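Hypothetical protein MerP (Cupriavidus metallidurans, PDB 1OSD) probably binds mercuric ions in the periplasm as part of bacterial mercury resistance, captured here in its oxidised form. Local coordinates at residues 4-9 with 42-47; 20-25 with 33-38. All coordinates share one frame; numbering follows the deposited sequence.

Interaction 1 (4-9 with 42-47); sequences TVTLSV and QAVVTF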
loop_
_atom_site.group_PDB
_atom_site.type_symbol
_atom_site.label_atom_id
_atom_site.label_comp_id
_atom_site.label_asym_id
_atom_site.label_seq_id
_atom_site.Cartn_x
_atom_site.Cartn_y
_atom_site.Cartn_z
ATOM N N THR A 4 -8.752 2.393 7.295
ATOM C CA THR A 4 -8.007 1.206 7.021
ATOM C C THR A 4 -8.467 0.594 5.695
ATOM O O THR A 4 -9.619 0.281 5.485
ATOM C CB THR A 4 -7.971 0.222 8.184
ATOM O OG1 THR A 4 -7.027 0.682 9.188
ATOM C CG2 THR A 4 -7.206 -0.977 7.767
ATOM N N VAL A 5 -7.517 0.422 4.794
ATOM C CA VAL A 5 -7.767 -0.144 3.480
ATOM C C VAL A 5 -6.771 -1.262 3.200
ATOM O O VAL A 5 -5.603 -1.188 3.573
ATOM C CB VAL A 5 -7.699 0.937 2.412
ATOM C CG1 VAL A 5 -6.283 1.492 2.244
ATOM C CG2 VAL A 5 -8.299 0.436 1.042
ATOM N N THR A 6 -7.268 -2.317 2.552
ATOM C CA THR A 6 -6.493 -3.387 2.028
ATOM C C THR A 6 -6.325 -3.296 0.516
ATOM O O THR A 6 -7.286 -3.260 -0.261
ATOM C CB THR A 6 -7.090 -4.787 2.390
ATOM O OG1 THR A 6 -7.147 -4.933 3.797
ATOM C CG2 THR A 6 -6.154 -5.887 1.929
ATOM N N LEU A 7 -5.069 -3.465 0.112
ATOM C CA LEU A 7 -4.702 -3.309 -1.281
ATOM C C LEU A 7 -4.191 -4.597 -1.778
ATOM O O LEU A 7 -3.450 -5.315 -1.108
ATOM C CB LEU A 7 -3.670 -2.210 -1.482
ATOM C CG LEU A 7 -3.961 -0.787 -1.018
ATOM C CD1 LEU A 7 -2.763 0.193 -1.337
ATOM C CD2 LEU A 7 -5.337 -0.266 -1.584
ATOM N N SER A 8 -4.628 -4.916 -2.985
ATOM C CA SER A 8 -4.127 -6.059 -3.731
ATOM C C SER A 8 -2.959 -5.622 -4.568
ATOM O O SER A 8 -3.107 -4.711 -5.370
ATOM C CB SER A 8 -5.231 -6.722 -4.559
ATOM O OG SER A 8 -6.170 -7.207 -3.634
ATOM N N VAL A 9 -1.846 -6.361 -4.487
ATOM C CA VAL A 9 -0.639 -5.953 -5.254
ATOM C C VAL A 9 -0.114 -7.102 -6.118
ATOM O O VAL A 9 0.780 -7.818 -5.683
ATOM C CB VAL A 9 0.390 -5.433 -4.344
ATOM C CG1 VAL A 9 1.464 -4.758 -5.113
ATOM C CG2 VAL A 9 -0.255 -4.517 -3.289
ATOM N N GLN A 42 -0.774 -8.690 -0.616
ATOM C CA GLN A 42 -1.513 -7.571 -0.167
ATOM C C GLN A 42 -0.810 -6.637 0.817
ATOM O O GLN A 42 0.274 -6.984 1.350
ATOM C CB GLN A 42 -2.922 -7.975 0.215
ATOM C CG GLN A 42 -3.168 -8.999 1.242
ATOM C CD GLN A 42 -4.672 -9.355 1.418
ATOM O OE1 GLN A 42 -5.406 -9.723 0.447
ATOM N NE2 GLN A 42 -5.024 -9.394 2.604
ATOM N N ALA A 43 -1.311 -5.400 0.906
ATOM C CA ALA A 43 -0.857 -4.372 1.895
ATOM C C ALA A 43 -2.074 -3.763 2.561
ATOM O O ALA A 43 -3.038 -3.360 1.837
ATOM C CB ALA A 43 -0.015 -3.283 1.184
ATOM N N VAL A 44 -2.067 -3.699 3.927
ATOM C CA VAL A 44 -3.132 -3.152 4.761
ATOM C C VAL A 44 -2.583 -1.817 5.326
ATOM O O VAL A 44 -1.551 -1.799 6.049
ATOM C CB VAL A 44 -3.536 -4.114 6.045
ATOM C CG1 VAL A 44 -4.623 -3.439 6.979
ATOM C CG2 VAL A 44 -3.795 -5.669 5.683
ATOM N N VAL A 45 -3.240 -0.709 4.951
ATOM C CA VAL A 45 -2.734 0.643 5.193
ATOM C C VAL A 45 -3.721 1.359 6.022
ATOM O O VAL A 45 -4.902 1.422 5.690
ATOM C CB VAL A 45 -2.593 1.432 3.886
ATOM C CG1 VAL A 45 -1.947 2.811 4.141
ATOM C CG2 VAL A 45 -1.896 0.636 2.823
ATOM N N THR A 46 -3.235 1.864 7.151
ATOM C CA THR A 46 -4.007 2.710 8.069
ATOM C C THR A 46 -3.501 4.173 7.872
ATOM O O THR A 46 -2.300 4.465 7.880
ATOM C CB THR A 46 -3.782 2.317 9.500
ATOM O OG1 THR A 46 -4.370 1.042 9.766
ATOM C CG2 THR A 46 -4.497 3.311 10.447
ATOM N N PHE A 47 -4.442 5.045 7.610
ATOM C CA PHE A 47 -4.065 6.379 7.182
ATOM C C PHE A 47 -5.149 7.403 7.538
ATOM O O PHE A 47 -6.359 7.066 7.816
ATOM C CB PHE A 47 -3.810 6.385 5.648
ATOM C CG PHE A 47 -5.080 6.243 4.820
ATOM C CD1 PHE A 47 -5.784 7.369 4.411
ATOM C CD2 PHE A 47 -5.572 4.955 4.415
ATOM C CE1 PHE A 47 -6.976 7.268 3.633
ATOM C CE2 PHE A 47 -6.819 4.847 3.692
ATOM C CZ PHE A 47 -7.501 6.034 3.284
#

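Interaction 2 (20-25 with 33-38); sequences TVKKAI and KVDVTF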
loop_
_atom_site.group_PDB
_atom_site.type_symbol
_atom_site.label_atom_id
_atom_site.label_comp_id
_atom_site.label_asym_id
_atom_site.label_seq_id
_atom_site.Cartn_x
_atom_site.Cartn_y
_atom_site.Cartn_z
ATOM N N THR A 20 9.541 -3.338 -0.543
ATOM C CA THR A 20 9.543 -2.326 -1.539
ATOM C C THR A 20 8.238 -1.578 -1.416
ATOM O O THR A 20 8.218 -0.339 -1.489
ATOM C CB THR A 20 9.774 -2.875 -2.953
ATOM O OG1 THR A 20 11.115 -3.387 -3.115
ATOM C CG2 THR A 20 9.650 -1.695 -4.008
ATOM N N VAL A 21 7.164 -2.308 -1.242
ATOM C CA VAL A 21 5.787 -1.771 -1.260
ATOM C C VAL A 21 5.527 -1.026 0.036
ATOM O O VAL A 21 5.077 0.108 0.019
ATOM C CB VAL A 21 4.717 -2.840 -1.557
ATOM C CG1 VAL A 21 3.153 -2.236 -1.225
ATOM C CG2 VAL A 21 4.889 -3.535 -3.014
ATOM N N LYS A 22 5.929 -1.638 1.156
ATOM C CA LYS A 22 5.774 -1.136 2.432
ATOM C C LYS A 22 6.472 0.232 2.454
ATOM O O LYS A 22 5.849 1.213 2.851
ATOM C CB LYS A 22 6.389 -2.083 3.458
ATOM C CG LYS A 22 6.228 -1.611 4.965
ATOM C CD LYS A 22 6.687 -2.765 5.887
ATOM C CE LYS A 22 6.114 -2.902 7.260
ATOM N NZ LYS A 22 5.500 -1.695 7.921
ATOM N N LYS A 23 7.747 0.300 2.092
ATOM C CA LYS A 23 8.486 1.559 2.056
ATOM C C LYS A 23 7.758 2.651 1.254
ATOM O O LYS A 23 7.498 3.762 1.768
ATOM C CB LYS A 23 9.896 1.392 1.456
ATOM C CG LYS A 23 10.799 0.579 2.364
ATOM C CD LYS A 23 12.327 0.762 2.145
ATOM C CE LYS A 23 13.156 -0.286 3.055
ATOM N NZ LYS A 23 14.440 -0.727 2.402
ATOM N N ALA A 24 7.424 2.316 -0.008
ATOM C CA ALA A 24 6.670 3.262 -0.836
ATOM C C ALA A 24 5.416 3.800 -0.209
ATOM O O ALA A 24 5.212 5.048 -0.166
ATOM C CB ALA A 24 6.406 2.678 -2.268
ATOM N N ILE A 25 4.648 2.987 0.503
ATOM C CA ILE A 25 3.433 3.535 1.123
ATOM C C ILE A 25 3.715 4.379 2.346
ATOM O O ILE A 25 3.144 5.433 2.564
ATOM C CB ILE A 25 2.419 2.390 1.390
ATOM C CG1 ILE A 25 2.090 1.762 0.039
ATOM C CG2 ILE A 25 1.090 2.928 1.968
ATOM C CD1 ILE A 25 1.327 0.467 0.136
ATOM N N LYS A 33 0.426 3.270 9.390
ATOM C CA LYS A 33 0.792 1.861 9.541
ATOM C C LYS A 33 0.569 1.187 8.195
ATOM O O LYS A 33 -0.460 1.457 7.525
ATOM C CB LYS A 33 -0.077 1.187 10.608
ATOM C CG LYS A 33 0.468 -0.136 11.152
ATOM C CD LYS A 33 -0.565 -0.825 12.088
ATOM C CE LYS A 33 -0.194 -2.310 12.481
ATOM N NZ LYS A 33 1.116 -2.535 13.218
ATOM N N VAL A 34 1.574 0.415 7.793
ATOM C CA VAL A 34 1.528 -0.467 6.655
ATOM C C VAL A 34 2.055 -1.879 6.999
ATOM O O VAL A 34 3.203 -2.080 7.510
ATOM C CB VAL A 34 2.273 0.064 5.507
ATOM C CG1 VAL A 34 2.079 -0.852 4.323
ATOM C CG2 VAL A 34 1.707 1.415 5.085
ATOM N N ASP A 35 1.199 -2.876 6.771
ATOM C CA ASP A 35 1.674 -4.254 6.879
ATOM C C ASP A 35 1.421 -4.959 5.560
ATOM O O ASP A 35 0.294 -4.905 5.008
ATOM C CB ASP A 35 0.907 -4.949 7.975
ATOM C CG ASP A 35 1.306 -4.454 9.353
ATOM O OD1 ASP A 35 0.401 -4.372 10.198
ATOM O OD2 ASP A 35 2.489 -4.173 9.673
ATOM N N VAL A 36 2.424 -5.688 5.110
ATOM C CA VAL A 36 2.380 -6.356 3.813
ATOM C C VAL A 36 2.425 -7.836 4.008
ATOM O O VAL A 36 3.165 -8.311 4.869
ATOM C CB VAL A 36 3.511 -5.970 2.937
ATOM C CG1 VAL A 36 3.341 -4.543 2.451
ATOM C CG2 VAL A 36 4.903 -6.136 3.749
ATOM N N THR A 37 1.793 -8.545 3.110
ATOM C CA THR A 37 1.763 -10.028 3.107
ATOM C C THR A 37 2.066 -10.591 1.772
ATOM O O THR A 37 1.353 -10.366 0.757
ATOM C CB THR A 37 0.424 -10.582 3.670
ATOM O OG1 THR A 37 0.279 -10.077 5.011
ATOM C CG2 THR A 37 0.515 -12.098 3.787
ATOM N N PHE A 38 3.199 -11.277 1.726
ATOM C CA PHE A 38 3.703 -11.855 0.448
ATOM C C PHE A 38 2.710 -12.919 -0.097
ATOM O O PHE A 38 2.355 -12.913 -1.283
ATOM C CB PHE A 38 5.171 -12.424 0.595
ATOM C CG PHE A 38 5.746 -13.148 -0.687
ATOM C CD1 PHE A 38 5.591 -14.518 -0.871
ATOM C CD2 PHE A 38 6.329 -12.395 -1.738
ATOM C CE1 PHE A 38 6.063 -15.188 -2.061
ATOM C CE2 PHE A 38 6.779 -12.991 -2.909
ATOM C CZ PHE A 38 6.629 -14.392 -3.095
#

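Interaction 1 (4-9 with 42-47)
Val-5 meets the Phe-47 ring at its rim: CG1 lies near the ring plane, 3.7 Å from CE2, so methyl and ring touch edge-on. Val-5 chi1 (67°) sets CG1 between its backbone N and carbonyl carbon, and the same methyl also reaches Val-45 CB at 4.0 Å. Leu-7 adds a looser contact, its CD1 lying 4.3 Å from Val-45 CG2. Together with Ala-43 these side chains form the apolar face of two antiparallel strands, 4-8 and 42-47. Helix 54-63 covers the Val-5 and Phe-47 end through Leu-57, while Val-21 and Ile-25 of helix 17-26 cover Ala-43.

The other face carries Thr-4, Thr-6, Gln-42, Val-44 and Thr-46. Thr-4 and Thr-46, a non-hydrogen-bonded pair, join their hydroxyls across the strands, OG1 to OG1 at 2.7 Å, and either could be the donor. Both OG1 atoms stand anti to their own carbonyl carbon, which brings the two hydroxyls tip to tip and leaves Thr-4 CG2 to touch Val-44 CG1 at 3.7 Å. Further along, Thr-6 CG2 sits over the face of the Gln-42 amide, almost straight above CD and 3.7 Å from NE2; the amide oxygen, OE1, has a weak hydrogen bond to Lys-71.

Between the faces, Val-5 and Val-45 exchange two nearly straight backbone bonds, Val-5 N to Val-45 O at 2.9 Å and Val-45 N to Val-5 O at 2.8 Å, and Leu-7 and Ala-43 form a second hydrogen-bonded pair. Thr-4, Val-44 and Thr-6 add CA-H...O contacts to the same carbonyls. The chemistry is thus two-sided: the backbone bonds fix the register, aliphatic groups and the Phe-47 ring make up the face under the helices, and hydroxyl, amide and methyl groups make up the more exposed one.

Interaction 2 (20-25 with 33-38)
Lys-22 NZ meets the flat peptide group of Val-34 end-on at its oxygen, with a C=O...N angle of about 157° and only a slight tilt from the peptide plane. NZ is placed 2.4 Å from Val-34 O, too short for an ordinary hydrogen bond, so the interaction is plausible but its length is doubtful. The Asp-35 carboxylate has Lys-22 NZ off one face, about 2.3 Å above its plane and 4.3 Å from Asp-35 OD2, beyond a salt bridge. Lys-33 NZ lies nearer that plane, beside Asp-35 OD1 at a long 3.6 Å. The two lysines probably offset the carboxylate charge loosely.

Lys-22 leaves the helix with CG anti to its backbone N (chi1 -178°) and runs extended before bending at chi4, which carries the ammonium group to the strand. On the way its CB passes Val-36 CG1 at 4.0 Å, so the aliphatic part of the chain helps to cover that valine. Val-36 CG1 also faces Val-21 CG1 more loosely, at 4.3 Å. One turn on, Ile-25 points toward the strand and crosses Val-34 at about a right angle. Their CG2 methyls approach to 3.5 Å in one of the two deposited Ile-25 conformers. Val-45 and Leu-57 also touch Ile-25, which places its side chain in the interior.

Helix 17-26 and strand 31-37 run nearly antiparallel here, with short-segment axes 8.2 Å apart. Strand 2-8, this helix and strand 31-37 form a split beta-alpha-beta crossover, with strand 42-48 lying between the two parallel strands. In this oxidised protein the Cys-14 to Cys-17 disulfide, probably the metal site when reduced, lies near Val-21 without touching it. The crossover is the first half of the ferredoxin-like fold of heavy-metal-associated domains.

Interactions 1 and 2 share one sheet: strand 42-48 of interaction 1 lies beside strand 31-37 of interaction 2, joined by probable backbone hydrogen bonds from Thr-46 N to Lys-33 O and from Thr-37 N to Gln-42 O. Interaction 1 pairs two inner strands and rests on main-chain bonding, whereas interaction 2 sets a helix on an edge strand and depends on side chains. Both are partly buried. Their interiors merge where Val-45 CG1 packs on Ile-25 CG2 at 3.7 Å. Their outer parts differ: threonine hydroxyls and a glutamine amide in 4-9 with 42-47, lysine and aspartate charges at the margin of 20-25 with 33-38.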